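Endonuclease/exonuclease/phosphatase domain-containing protein (Enterococcus faecalis, PDB 3L1W) is of uncharacterised function but has a DNase I-like endonuclease/exonuclease/phosphatase domain and may act as a 3'-5' RNA exonuclease. Local coordinates at residues F167-E170 with E174-Q177; T198-T203 with A209-I214; N47-L52 with C60-R65; R9-T12 with W18-S21; Q81-I86 with T124-I129. One frame throughout, in Å; residues are numbered along the deposited sequence.

Contact 1 (F167-E170 with E174-Q177); sequences FNAE and EVHQ
His176, on helix 174-179, drives its imidazole into the loop 167-170 and is held there by Ala169. NE2 donates to Ala169 O at 3.0 Å, with a nearly straight N-H...O angle of 164°. The carbonyl oxygen lies close to the ring plane, whereas the nitrogen stands well above the carbonyl plane. The other ring nitrogen, ND1, is hydrogen-bonded to Tyr218 OH, so both nitrogens have partners and the rotation of the imidazole about its own axis is fixed. Setting CG beside the backbone N (chi1 -72°) turns the ring from the helix toward the loop.

Packing is tight around this bond. Phe167 CD1 meets His176 CE1 at 3.8 Å; the two rings are nearly parallel, their planes 12° apart, but slid so far that they barely overlap. The methyl of Ala169 fits between His176 and Val175, with CB 3.8 Å from Val175 CG1. His176 CD2 comes to 3.1 Å from Glu170 O, a carbon-to-oxygen approach beside the true hydrogen bond. Tyr216 adds a ring against both Phe167 and His176.

The contact loosens toward Glu170 and the outer side of the helix. Glu170 CB is directed away from the helix, and its carboxylate makes a weak hydrogen bond with the backbone N of Glu213, while Glu174 and Gln177 are exposed. Residues Asp166 to Asn168 match the end of the Gly-Asp-x-Asn signature of DNase I-like enzymes, a segment that in relatives lines the active site; here the following helix backs it.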
# COMPACT_ATOMS: atom_id res chain seq x y z
N PHE A 167 -22.51 0.25 -0.95
CA PHE A 167 -23.86 -0.14 -0.58
C PHE A 167 -24.65 1.03 -0.02
O PHE A 167 -25.87 0.92 0.15
CB PHE A 167 -23.84 -1.28 0.46
CG PHE A 167 -23.49 -2.62 -0.12
CD1 PHE A 167 -24.32 -3.72 0.07
CD2 PHE A 167 -22.33 -2.79 -0.83
CE1 PHE A 167 -23.99 -4.96 -0.46
CE2 PHE A 167 -21.99 -4.03 -1.37
CZ PHE A 167 -22.83 -5.10 -1.18
N ASN A 168 -23.97 2.13 0.28
CA ASN A 168 -24.62 3.27 0.93
C ASN A 168 -25.36 2.85 2.20
O ASN A 168 -26.33 3.50 2.59
CB ASN A 168 -25.59 3.98 -0.03
CG ASN A 168 -24.94 5.16 -0.75
OD1 ASN A 168 -24.23 5.96 -0.13
ND2 ASN A 168 -25.19 5.28 -2.05
N ALA A 169 -24.89 1.79 2.86
CA ALA A 169 -25.59 1.26 4.03
C ALA A 169 -24.60 0.77 5.07
O ALA A 169 -23.70 -0.00 4.76
CB ALA A 169 -26.52 0.11 3.62
N GLU A 170 -24.79 1.20 6.32
CA GLU A 170 -24.03 0.65 7.44
C GLU A 170 -24.48 -0.80 7.70
O GLU A 170 -25.52 -1.23 7.20
CB GLU A 170 -24.20 1.50 8.70
CG GLU A 170 -23.84 2.98 8.51
CD GLU A 170 -22.35 3.29 8.66
OE1 GLU A 170 -21.63 2.55 9.37
OE2 GLU A 170 -21.91 4.29 8.07
N GLU A 174 -31.21 -3.69 6.47
CA GLU A 174 -31.86 -4.88 5.91
C GLU A 174 -31.14 -5.42 4.69
O GLU A 174 -31.05 -6.63 4.50
CB GLU A 174 -33.33 -4.59 5.54
CG GLU A 174 -34.30 -4.59 6.71
CD GLU A 174 -35.75 -4.63 6.25
OE1 GLU A 174 -36.18 -5.68 5.73
OE2 GLU A 174 -36.46 -3.61 6.41
N VAL A 175 -30.62 -4.54 3.85
CA VAL A 175 -29.95 -5.00 2.64
C VAL A 175 -28.80 -5.96 2.95
O VAL A 175 -28.57 -6.91 2.21
CB VAL A 175 -29.49 -3.82 1.74
CG1 VAL A 175 -28.41 -2.99 2.43
CG2 VAL A 175 -28.99 -4.35 0.38
N HIS A 176 -28.10 -5.73 4.07
CA HIS A 176 -26.99 -6.62 4.42
C HIS A 176 -27.49 -7.98 4.87
O HIS A 176 -26.86 -9.00 4.62
CB HIS A 176 -26.09 -5.98 5.49
CG HIS A 176 -25.26 -4.86 4.96
ND1 HIS A 176 -24.17 -5.06 4.14
CD2 HIS A 176 -25.36 -3.52 5.12
CE1 HIS A 176 -23.63 -3.89 3.83
NE2 HIS A 176 -24.34 -2.94 4.41
N GLN A 177 -28.63 -8.00 5.55
CA GLN A 177 -29.23 -9.26 5.97
C GLN A 177 -29.61 -10.09 4.75
O GLN A 177 -29.44 -11.31 4.73
CB GLN A 177 -30.46 -9.02 6.86
CG GLN A 177 -30.11 -8.48 8.24
CD GLN A 177 -29.16 -9.39 8.99
OE1 GLN A 177 -28.02 -9.03 9.27
NE2 GLN A 177 -29.63 -10.59 9.32

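Contact 2 (T198-T203 with A209-I214)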
# COMPACT_ATOMS: atom_id res chain seq x y z
N THR A 198 -14.91 3.24 5.58
CA THR A 198 -14.38 3.56 4.27
C THR A 198 -14.70 4.98 3.79
O THR A 198 -14.08 5.47 2.86
CB THR A 198 -14.95 2.57 3.23
OG1 THR A 198 -16.37 2.71 3.16
CG2 THR A 198 -14.64 1.13 3.65
N PHE A 199 -15.66 5.64 4.43
CA PHE A 199 -16.06 6.96 3.95
C PHE A 199 -15.63 8.08 4.90
O PHE A 199 -16.05 8.10 6.07
CB PHE A 199 -17.58 7.02 3.74
CG PHE A 199 -18.05 8.37 3.26
CD1 PHE A 199 -17.86 8.75 1.94
CD2 PHE A 199 -18.65 9.26 4.14
CE1 PHE A 199 -18.28 9.99 1.49
CE2 PHE A 199 -19.06 10.51 3.70
CZ PHE A 199 -18.87 10.88 2.37
N GLN A 200 -14.82 9.02 4.41
CA GLN A 200 -14.28 10.08 5.25
C GLN A 200 -14.72 11.49 4.84
O GLN A 200 -14.35 12.47 5.48
CB GLN A 200 -12.73 10.01 5.36
CG GLN A 200 -12.01 9.27 4.25
CD GLN A 200 -11.99 10.01 2.92
OE1 GLN A 200 -12.41 11.16 2.82
NE2 GLN A 200 -11.47 9.35 1.88
N ASN A 201 -15.51 11.59 3.78
CA ASN A 201 -16.06 12.88 3.37
C ASN A 201 -14.98 13.93 3.05
O ASN A 201 -15.20 15.13 3.22
CB ASN A 201 -16.98 13.41 4.48
CG ASN A 201 -17.94 14.47 3.99
OD1 ASN A 201 -18.44 14.39 2.86
ND2 ASN A 201 -18.21 15.47 4.82
N PHE A 202 -13.83 13.46 2.56
CA PHE A 202 -12.67 14.31 2.24
C PHE A 202 -12.05 14.97 3.46
O PHE A 202 -11.29 15.93 3.33
CB PHE A 202 -13.02 15.41 1.22
CG PHE A 202 -13.05 14.94 -0.22
CD1 PHE A 202 -14.12 15.28 -1.05
CD2 PHE A 202 -12.01 14.19 -0.75
CE1 PHE A 202 -14.16 14.88 -2.36
CE2 PHE A 202 -12.03 13.78 -2.08
CZ PHE A 202 -13.11 14.13 -2.89
N THR A 203 -12.36 14.47 4.65
CA THR A 203 -11.79 15.03 5.87
C THR A 203 -10.55 14.23 6.28
O THR A 203 -10.66 13.13 6.81
CB THR A 203 -12.80 15.03 7.01
OG1 THR A 203 -14.00 15.67 6.56
CG2 THR A 203 -12.24 15.80 8.21
N ALA A 209 -13.20 6.12 14.19
CA ALA A 209 -14.48 5.71 14.75
C ALA A 209 -15.64 6.43 14.07
O ALA A 209 -16.78 5.98 14.12
CB ALA A 209 -14.50 5.96 16.25
N GLU A 210 -15.34 7.54 13.40
CA GLU A 210 -16.35 8.35 12.71
C GLU A 210 -16.47 8.07 11.21
O GLU A 210 -17.32 8.66 10.53
CB GLU A 210 -16.07 9.84 12.94
CG GLU A 210 -16.27 10.27 14.39
CD GLU A 210 -15.82 11.69 14.66
OE1 GLU A 210 -15.92 12.54 13.75
OE2 GLU A 210 -15.37 11.97 15.79
N LEU A 211 -15.64 7.18 10.69
CA LEU A 211 -15.79 6.79 9.29
C LEU A 211 -17.12 6.06 9.12
O LEU A 211 -17.58 5.37 10.03
CB LEU A 211 -14.66 5.86 8.88
CG LEU A 211 -13.29 6.51 8.97
CD1 LEU A 211 -12.20 5.45 8.88
CD2 LEU A 211 -13.12 7.54 7.86
N GLU A 212 -17.76 6.23 7.97
CA GLU A 212 -18.93 5.42 7.64
C GLU A 212 -18.49 4.13 6.96
O GLU A 212 -17.59 4.14 6.11
CB GLU A 212 -19.89 6.21 6.74
CG GLU A 212 -20.39 7.50 7.38
CD GLU A 212 -21.39 8.23 6.51
OE1 GLU A 212 -22.04 7.58 5.67
OE2 GLU A 212 -21.52 9.47 6.66
N GLU A 213 -19.10 3.02 7.35
CA GLU A 213 -18.83 1.73 6.72
C GLU A 213 -19.87 1.46 5.65
O GLU A 213 -20.91 0.83 5.91
CB GLU A 213 -18.86 0.61 7.76
CG GLU A 213 -17.82 0.74 8.85
CD GLU A 213 -18.02 -0.24 9.99
OE1 GLU A 213 -18.93 -1.09 9.91
OE2 GLU A 213 -17.27 -0.14 10.98
N ILE A 214 -19.62 1.95 4.45
CA ILE A 214 -20.62 1.83 3.39
C ILE A 214 -20.14 1.07 2.15
O ILE A 214 -20.96 0.66 1.33
CB ILE A 214 -21.21 3.21 2.98
CG1 ILE A 214 -20.12 4.17 2.49
CG2 ILE A 214 -22.01 3.82 4.15
CD1 ILE A 214 -20.68 5.52 2.01
O HOH W 1 -17.36 10.09 7.58
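Thr198 and Phe199 both direct their backbone amides at one carbonyl, that of Glu212, which makes a classic beta bulge. Thr198 N lies 2.9 Å from Glu212 O and is tilted from the carbonyl plane; Phe199 N lies 3.0 Å from Glu212 O and within that plane. The return bond, Glu212 N to Phe199 O, is longer at 3.2 Å and falls on a lone pair. Phe199 and Glu212 thus form a single antiparallel hydrogen-bonded pair.

Further polar contacts surround this pair. A water donates to Phe199 O at 2.8 Å and, in a longer bond, to Glu210 O, while the CA-H of Leu211 also points at Phe199 O. On the adjoining type I' turn, Gln200 OE1 receives Phe202 N at 2.7 Å, nearly along its C=O axis, because the side chain bends back at chi2 (72°). Thr198 OG1 is bonded to Asp215 OD2.

Apolar packing flanks the bridge. Leu211 CD2 presses on Gln200 CB at 3.5 Å, and Ile214 CD1 reaches Phe199 CB at 3.9 Å. A separate van der Waals contact joins a ring to an acidic side chain: Phe199 and Glu212 run side by side in the same direction, with Phe199 CD2 3.8 Å from the Glu212 carboxylate carbon CD and the two planes 57° apart.

Gln200 NE2 binds Ser240 O, and backbone bonds join Thr198 to Phe243 and Gln200 to Asp241, within the segment that holds the family's Ser-Asp-His sequence. The bridge to Glu212 is made by main-chain bonds, with the side chains across it adding only dispersion.

Contact 3 (N47-L52 with C60-R65)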
# COMPACT_ATOMS: atom_id res chain seq x y z
N ASN A 47 -16.07 11.77 -18.73
CA ASN A 47 -14.72 12.31 -18.69
C ASN A 47 -13.82 11.54 -17.73
O ASN A 47 -12.63 11.34 -17.99
CB ASN A 47 -14.73 13.80 -18.37
CG ASN A 47 -15.23 14.10 -16.97
OD1 ASN A 47 -16.25 13.56 -16.53
ND2 ASN A 47 -14.51 14.95 -16.26
N GLN A 48 -14.38 11.09 -16.62
CA GLN A 48 -13.63 10.31 -15.64
C GLN A 48 -13.29 8.92 -16.20
O GLN A 48 -12.20 8.40 -15.97
CB GLN A 48 -14.43 10.18 -14.34
CG GLN A 48 -14.73 11.53 -13.71
CD GLN A 48 -15.61 11.42 -12.48
OE1 GLN A 48 -16.84 11.48 -12.58
NE2 GLN A 48 -14.99 11.26 -11.31
N VAL A 49 -14.22 8.34 -16.94
CA VAL A 49 -13.94 7.06 -17.60
C VAL A 49 -12.79 7.24 -18.59
O VAL A 49 -11.85 6.43 -18.62
CB VAL A 49 -15.18 6.52 -18.31
CG1 VAL A 49 -14.83 5.25 -19.11
CG2 VAL A 49 -16.28 6.22 -17.29
N ARG A 50 -12.84 8.30 -19.38
CA ARG A 50 -11.77 8.59 -20.34
C ARG A 50 -10.43 8.72 -19.62
O ARG A 50 -9.42 8.19 -20.08
CB ARG A 50 -12.05 9.87 -21.14
CG ARG A 50 -13.15 9.75 -22.18
CD ARG A 50 -13.08 10.89 -23.19
NE ARG A 50 -13.34 12.21 -22.60
CZ ARG A 50 -12.40 13.00 -22.10
NH1 ARG A 50 -11.13 12.63 -22.09
NH2 ARG A 50 -12.74 14.18 -21.58
N ASP A 51 -10.42 9.41 -18.48
CA ASP A 51 -9.20 9.58 -17.70
C ASP A 51 -8.69 8.26 -17.13
O ASP A 51 -7.49 8.01 -17.11
CB ASP A 51 -9.41 10.61 -16.57
CG ASP A 51 -9.47 12.04 -17.08
OD1 ASP A 51 -8.93 12.32 -18.18
OD2 ASP A 51 -10.06 12.89 -16.39
N LEU A 52 -9.60 7.40 -16.65
CA LEU A 52 -9.16 6.09 -16.17
C LEU A 52 -8.48 5.30 -17.27
O LEU A 52 -7.45 4.67 -17.04
CB LEU A 52 -10.33 5.29 -15.60
CG LEU A 52 -10.90 5.82 -14.29
CD1 LEU A 52 -12.15 5.03 -13.89
CD2 LEU A 52 -9.85 5.76 -13.19
N CYS A 60 -10.67 -1.15 -19.26
CA CYS A 60 -11.83 -0.55 -18.62
C CYS A 60 -13.13 -0.98 -19.28
O CYS A 60 -13.37 -0.69 -20.45
CB CYS A 60 -11.74 0.97 -18.69
SG CYS A 60 -13.11 1.83 -17.90
N LEU A 61 -13.96 -1.69 -18.52
CA LEU A 61 -15.33 -1.98 -18.88
C LEU A 61 -16.19 -0.93 -18.20
O LEU A 61 -16.00 -0.65 -17.02
CB LEU A 61 -15.71 -3.35 -18.34
CG LEU A 61 -17.20 -3.69 -18.30
CD1 LEU A 61 -17.72 -3.92 -19.71
CD2 LEU A 61 -17.41 -4.93 -17.44
N SER A 62 -17.12 -0.32 -18.92
CA SER A 62 -17.95 0.70 -18.29
C SER A 62 -19.37 0.73 -18.83
O SER A 62 -19.64 0.20 -19.90
CB SER A 62 -17.33 2.10 -18.42
OG SER A 62 -17.39 2.56 -19.75
N ALA A 63 -20.25 1.37 -18.07
CA ALA A 63 -21.64 1.56 -18.47
C ALA A 63 -22.16 2.72 -17.65
O ALA A 63 -21.60 3.03 -16.60
CB ALA A 63 -22.46 0.31 -18.20
N GLU A 64 -23.19 3.40 -18.13
CA GLU A 64 -23.69 4.55 -17.37
C GLU A 64 -25.21 4.51 -17.23
O GLU A 64 -25.89 3.78 -17.94
CB GLU A 64 -23.16 5.87 -17.94
CG GLU A 64 -23.40 6.06 -19.42
CD GLU A 64 -24.85 6.32 -19.73
OE1 GLU A 64 -25.42 7.25 -19.12
OE2 GLU A 64 -25.41 5.60 -20.58
N ARG A 65 -25.72 5.30 -16.29
CA ARG A 65 -27.08 5.10 -15.82
C ARG A 65 -28.15 5.81 -16.64
O ARG A 65 -29.34 5.49 -16.52
CB ARG A 65 -27.19 5.45 -14.33
CG ARG A 65 -27.08 6.93 -14.03
CD ARG A 65 -26.91 7.18 -12.53
NE ARG A 65 -27.09 8.59 -12.22
CZ ARG A 65 -27.01 9.11 -11.00
NH1 ARG A 65 -27.19 10.42 -10.83
NH2 ARG A 65 -26.73 8.34 -9.96
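Next to Val49, the residue that meets Cys60 and Ser62, Gln48 OE1 is gripped by two backbone amides, those of Arg45 and Asp11. The bonds tie Gln48 to the residue just before helix 46-55 and to the loop at Asp11, while Val49, one residue on, faces strand 59-64. One methyl does the touching: Val49 CG1 approaches Ser62 OG to 3.8 Å and Cys60 SG to 4.0 Å, and it also grazes Ser62 CB at 4.1 Å. The methyl reaches the strand because CG1 lies opposite the backbone N across the CA-CB bond (chi1 174°), projecting it outward from the helix.

From the strand, Cys60 and Ser62 send their side chains up to the methyl, one at each side of Leu61. Cys60 SG is fully extended from its own backbone N (chi1 -179°), which carries the sulfur toward the helix. The meeting is dispersive, small and near the surface, burying only 136 Å² in all, and the backbones stay well separated, with the CA atoms of Val49 and Ser62 7.6 Å apart.

Strand 38-44, helix 46-55 and strand 59-64 form a beta-alpha-beta crossover: the two strands are parallel, with the antiparallel strand 73-78 inserted between them. Val49 and Leu52 also rest on Val44 of the first strand, so the helix spans the sheet toward its outermost strand. On the other face of strand 59-64, Leu61 and Ala63 pack against Leu113 of the second sheet of the sandwich. The helix holds its own turn here through Leu52 N to Gln48 O, 2.9 Å, and Asp51 N to Asn47 O, 3.0 Å.

Contact 4 (R9-T12 with W18-S21); sequences RVDT and WQWS
Asp11 and Trp20 bring their CA atoms within 5.0 Å of each other where the loop after strand 2-7 passes the beginning of helix 20-34. This is the first strand-to-helix connection of the DNase I-like alpha/beta sandwich, and the carboxylate of Asp11 makes most of the polar contact. With CG set opposite the backbone N (chi1 -172°), the carboxylate swings toward the helix. OD1 then lies 3.4 Å from Trp20 N, a weak hydrogen bond with an N-H...O angle of only 141°.

A water strengthens the link: it donates to Asp11 OD1 at 2.8 Å and accepts from Ser21 N, also at 2.8 Å. Trp20 N directly and Ser21 N through the water are thus linked to OD1, and the negative charge may be favourable next to these amides. The other oxygen, OD2, is bonded to Asn47 ND2 of helix 46-55.

The rest is packing. Asp11 and Trp20 cross at about a right angle, with Asp11 CG 3.5 Å from Trp20 CB and the carboxylate and indole planes 51° apart. The indole then leads away from the loop, and its NE1 donates to Asp51 OD2. Gln19 touches the loop through its CB, 3.4 Å from Thr12 O. At the other end of the contact, Arg9 O, held by Arg23 NH2 and Gln48 NE2, lies 4.4 Å from Trp20 CE3.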
# COMPACT_ATOMS: atom_id res chain seq x y z
N ARG A 9 -15.56 9.30 -6.37
CA ARG A 9 -16.27 10.59 -6.26
C ARG A 9 -16.58 11.25 -7.60
O ARG A 9 -15.67 11.61 -8.37
CB ARG A 9 -15.54 11.56 -5.31
CG ARG A 9 -16.10 12.98 -5.28
CD ARG A 9 -17.48 13.08 -4.63
NE ARG A 9 -17.81 14.49 -4.38
CZ ARG A 9 -18.95 14.92 -3.86
NH1 ARG A 9 -19.89 14.06 -3.52
NH2 ARG A 9 -19.14 16.23 -3.67
N VAL A 10 -17.86 11.40 -7.88
CA VAL A 10 -18.31 11.93 -9.16
C VAL A 10 -17.72 13.33 -9.37
O VAL A 10 -17.56 14.09 -8.42
CB VAL A 10 -19.86 11.96 -9.23
CG1 VAL A 10 -20.43 13.03 -8.31
CG2 VAL A 10 -20.34 12.18 -10.66
N ASP A 11 -17.38 13.65 -10.61
CA ASP A 11 -16.92 14.99 -10.95
C ASP A 11 -18.06 15.96 -10.71
O ASP A 11 -19.12 15.85 -11.33
CB ASP A 11 -16.48 15.02 -12.42
CG ASP A 11 -15.80 16.32 -12.81
OD1 ASP A 11 -15.43 17.11 -11.92
OD2 ASP A 11 -15.62 16.53 -14.03
N THR A 12 -17.85 16.91 -9.80
CA THR A 12 -18.87 17.91 -9.50
C THR A 12 -18.23 19.23 -9.08
O THR A 12 -17.23 19.26 -8.37
CB THR A 12 -19.83 17.44 -8.40
OG1 THR A 12 -20.74 18.49 -8.07
CG2 THR A 12 -19.07 17.02 -7.14
N TRP A 18 -11.23 20.88 -5.43
CA TRP A 18 -10.95 19.45 -5.29
C TRP A 18 -11.91 18.64 -6.15
O TRP A 18 -12.22 17.49 -5.86
CB TRP A 18 -11.00 19.02 -3.81
CG TRP A 18 -10.15 17.81 -3.45
CD1 TRP A 18 -10.55 16.74 -2.68
CD2 TRP A 18 -8.79 17.54 -3.83
NE1 TRP A 18 -9.51 15.83 -2.56
CE2 TRP A 18 -8.43 16.30 -3.26
CE3 TRP A 18 -7.85 18.23 -4.61
CZ2 TRP A 18 -7.16 15.73 -3.45
CZ3 TRP A 18 -6.59 17.66 -4.78
CH2 TRP A 18 -6.26 16.43 -4.21
N GLN A 19 -12.39 19.25 -7.24
CA GLN A 19 -13.14 18.48 -8.22
C GLN A 19 -12.21 17.56 -9.01
O GLN A 19 -10.99 17.62 -8.87
CB GLN A 19 -13.93 19.38 -9.16
CG GLN A 19 -13.09 20.31 -9.99
CD GLN A 19 -13.95 21.31 -10.76
OE1 GLN A 19 -14.46 22.27 -10.19
NE2 GLN A 19 -14.11 21.07 -12.06
N TRP A 20 -12.79 16.69 -9.83
CA TRP A 20 -12.02 15.63 -10.49
C TRP A 20 -10.73 16.11 -11.15
O TRP A 20 -9.69 15.45 -11.04
CB TRP A 20 -12.90 14.89 -11.50
CG TRP A 20 -12.19 13.80 -12.27
CD1 TRP A 20 -11.83 13.83 -13.59
CD2 TRP A 20 -11.78 12.51 -11.78
NE1 TRP A 20 -11.22 12.66 -13.95
CE2 TRP A 20 -11.17 11.83 -12.85
CE3 TRP A 20 -11.85 11.88 -10.53
CZ2 TRP A 20 -10.65 10.54 -12.73
CZ3 TRP A 20 -11.34 10.59 -10.41
CH2 TRP A 20 -10.74 9.94 -11.50
N SER A 21 -10.78 17.23 -11.86
CA SER A 21 -9.58 17.69 -12.56
C SER A 21 -8.37 17.75 -11.63
O SER A 21 -7.25 17.44 -12.03
CB SER A 21 -9.83 19.06 -13.20
OG SER A 21 -10.05 20.05 -12.22
O HOH W 2 -13.12 18.44 -12.91

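Contact 5 (Q81-I86 with T124-I129); sequences QKVQAI and TPFLVI. With SO4 (sulfate ion), chain G.
Val83 and Ile86 touch Phe126 and Pro125 in two separate apolar pairs. Val83 CG1 comes up to the edge of the Phe126 ring, near its plane, at 4.1 Å from CZ, and the two side chains cross at about a right angle. Phe126 can reach so far because its CG sits between the backbone N and the carbonyl carbon (chi1 64°), which swings the ring toward Val83. In the second pair, Ile86 CD1 lies 4.0 Å from both Pro125 CB and Pro125 CG, so the isoleucine tip meets the CB-CG bond of the proline, these side chains again crossing at about a right angle.

The backbones are not neighbours in the sheet. Strand 111-119 runs between strands 83-92 and 126-132, antiparallel to both, and the contact bridges across it, with a closest CA separation of 8.3 Å, Ile86 to Pro125. Backbone bonds of Ile86 to Leu116 and of Phe126 to Phe117 set the strand spacing. Phe126 also packs on Leu38 of the other sheet of the sandwich, and its ring meets Trp222 edge-to-face, whereas Ile86 is exposed.

At the start of segment 81-86, away from the apolar pairs, the extended chain of Lys82 brings NZ to 3.0 Å from O1 of a sulfate ion, probably taken up from the crystallisation liquor. Lys82 CD and CE run alongside the same ion, each 3.4 Å from its O2. Ser37 OG and Lys2 N hold the sulfate as well.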
# COMPACT_ATOMS: atom_id res chain seq x y z
N GLN A 81 -3.57 -9.55 -18.35
CA GLN A 81 -2.55 -10.56 -18.10
C GLN A 81 -2.88 -11.39 -16.87
O GLN A 81 -2.29 -12.44 -16.65
CB GLN A 81 -1.18 -9.91 -17.89
CG GLN A 81 -0.58 -9.26 -19.11
CD GLN A 81 0.90 -8.93 -18.91
OE1 GLN A 81 1.25 -7.84 -18.46
NE2 GLN A 81 1.76 -9.90 -19.21
N LYS A 82 -3.82 -10.91 -16.07
CA LYS A 82 -4.20 -11.57 -14.82
C LYS A 82 -5.59 -12.20 -14.89
O LYS A 82 -5.81 -13.30 -14.37
CB LYS A 82 -4.14 -10.57 -13.65
CG LYS A 82 -2.73 -10.04 -13.39
CD LYS A 82 -2.71 -9.08 -12.21
CE LYS A 82 -1.28 -8.60 -11.91
NZ LYS A 82 -1.28 -7.52 -10.87
N VAL A 83 -6.53 -11.49 -15.50
CA VAL A 83 -7.88 -12.03 -15.68
C VAL A 83 -8.41 -11.64 -17.04
O VAL A 83 -8.10 -10.57 -17.55
CB VAL A 83 -8.88 -11.51 -14.62
CG1 VAL A 83 -8.47 -11.97 -13.22
CG2 VAL A 83 -9.00 -9.99 -14.68
N GLN A 84 -9.22 -12.51 -17.63
CA GLN A 84 -9.82 -12.20 -18.91
C GLN A 84 -11.33 -12.11 -18.77
O GLN A 84 -11.93 -12.91 -18.06
CB GLN A 84 -9.44 -13.26 -19.95
CG GLN A 84 -7.95 -13.31 -20.26
CD GLN A 84 -7.15 -14.06 -19.20
OE1 GLN A 84 -7.51 -15.17 -18.81
NE2 GLN A 84 -6.06 -13.46 -18.74
N ALA A 85 -11.93 -11.12 -19.43
CA ALA A 85 -13.37 -10.99 -19.40
C ALA A 85 -13.95 -11.87 -20.50
O ALA A 85 -13.57 -11.73 -21.67
CB ALA A 85 -13.79 -9.55 -19.61
N ILE A 86 -14.84 -12.78 -20.13
CA ILE A 86 -15.49 -13.63 -21.13
C ILE A 86 -16.95 -13.28 -21.39
O ILE A 86 -17.53 -13.75 -22.37
CB ILE A 86 -15.33 -15.13 -20.81
CG1 ILE A 86 -15.90 -15.46 -19.43
CG2 ILE A 86 -13.85 -15.52 -20.87
CD1 ILE A 86 -15.92 -16.96 -19.15
N THR A 124 -11.96 -22.27 -14.47
CA THR A 124 -13.35 -21.96 -14.15
C THR A 124 -13.57 -20.46 -13.98
O THR A 124 -12.77 -19.78 -13.34
CB THR A 124 -13.78 -22.67 -12.86
OG1 THR A 124 -12.84 -22.36 -11.83
CG2 THR A 124 -13.81 -24.18 -13.08
N PRO A 125 -14.67 -19.95 -14.54
CA PRO A 125 -15.02 -18.53 -14.50
C PRO A 125 -15.49 -18.09 -13.12
O PRO A 125 -15.88 -18.93 -12.30
CB PRO A 125 -16.20 -18.42 -15.48
CG PRO A 125 -16.23 -19.71 -16.22
CD PRO A 125 -15.66 -20.73 -15.30
N PHE A 126 -15.43 -16.79 -12.87
CA PHE A 126 -16.07 -16.22 -11.69
C PHE A 126 -16.82 -14.94 -12.07
O PHE A 126 -16.51 -14.30 -13.08
CB PHE A 126 -15.06 -15.94 -10.58
CG PHE A 126 -14.01 -14.92 -10.93
CD1 PHE A 126 -12.88 -15.29 -11.64
CD2 PHE A 126 -14.16 -13.60 -10.55
CE1 PHE A 126 -11.90 -14.36 -11.96
CE2 PHE A 126 -13.19 -12.65 -10.87
CZ PHE A 126 -12.06 -13.03 -11.58
N LEU A 127 -17.81 -14.60 -11.26
CA LEU A 127 -18.65 -13.44 -11.51
C LEU A 127 -18.26 -12.25 -10.64
O LEU A 127 -18.05 -12.40 -9.43
CB LEU A 127 -20.12 -13.80 -11.25
CG LEU A 127 -21.15 -12.69 -11.39
CD1 LEU A 127 -21.21 -12.18 -12.83
CD2 LEU A 127 -22.52 -13.20 -10.96
N VAL A 128 -18.14 -11.07 -11.26
CA VAL A 128 -17.94 -9.82 -10.51
C VAL A 128 -19.15 -8.92 -10.70
O VAL A 128 -19.58 -8.69 -11.84
CB VAL A 128 -16.69 -9.08 -10.99
CG1 VAL A 128 -16.56 -7.73 -10.27
CG2 VAL A 128 -15.44 -9.93 -10.77
N ILE A 129 -19.71 -8.41 -9.61
CA ILE A 129 -20.86 -7.51 -9.67
C ILE A 129 -20.49 -6.20 -8.99
O ILE A 129 -20.17 -6.19 -7.81
CB ILE A 129 -22.10 -8.09 -8.95
CG1 ILE A 129 -22.44 -9.49 -9.49
CG2 ILE A 129 -23.29 -7.15 -9.09
CD1 ILE A 129 -23.50 -10.23 -8.66
S SO4 G . -2.64 -9.82 -8.10
O1 SO4 G . -2.48 -8.37 -8.22
O2 SO4 G . -1.86 -10.45 -9.16
O3 SO4 G . -2.16 -10.26 -6.80
O4 SO4 G . -4.05 -10.18 -8.26

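In the fold
Contacts 1 and 2 adjoin, their centres 15 Å apart, and Phe167 N reaches Ile214 O at 2.8 Å. Contact 2 meets contact 4, where Phe202 CE2 packs 3.3 Å from Trp18 NE1, and contact 4 sits beside contact 3, with centres 14 Å apart. The five contacts include a connected chain of four, 1-2-4-3, and contacts 1, 2 and 4 lie among the loops that in DNase I-like enzymes surround the active site. Contact 5 touches none of the others, though its nearest atoms come to about 6 Å from contact 3; its centre is about 30 Å from those of contacts 2 and 4. Its sulfate, probably from the crystallisation liquor, is not evidence of a substrate site.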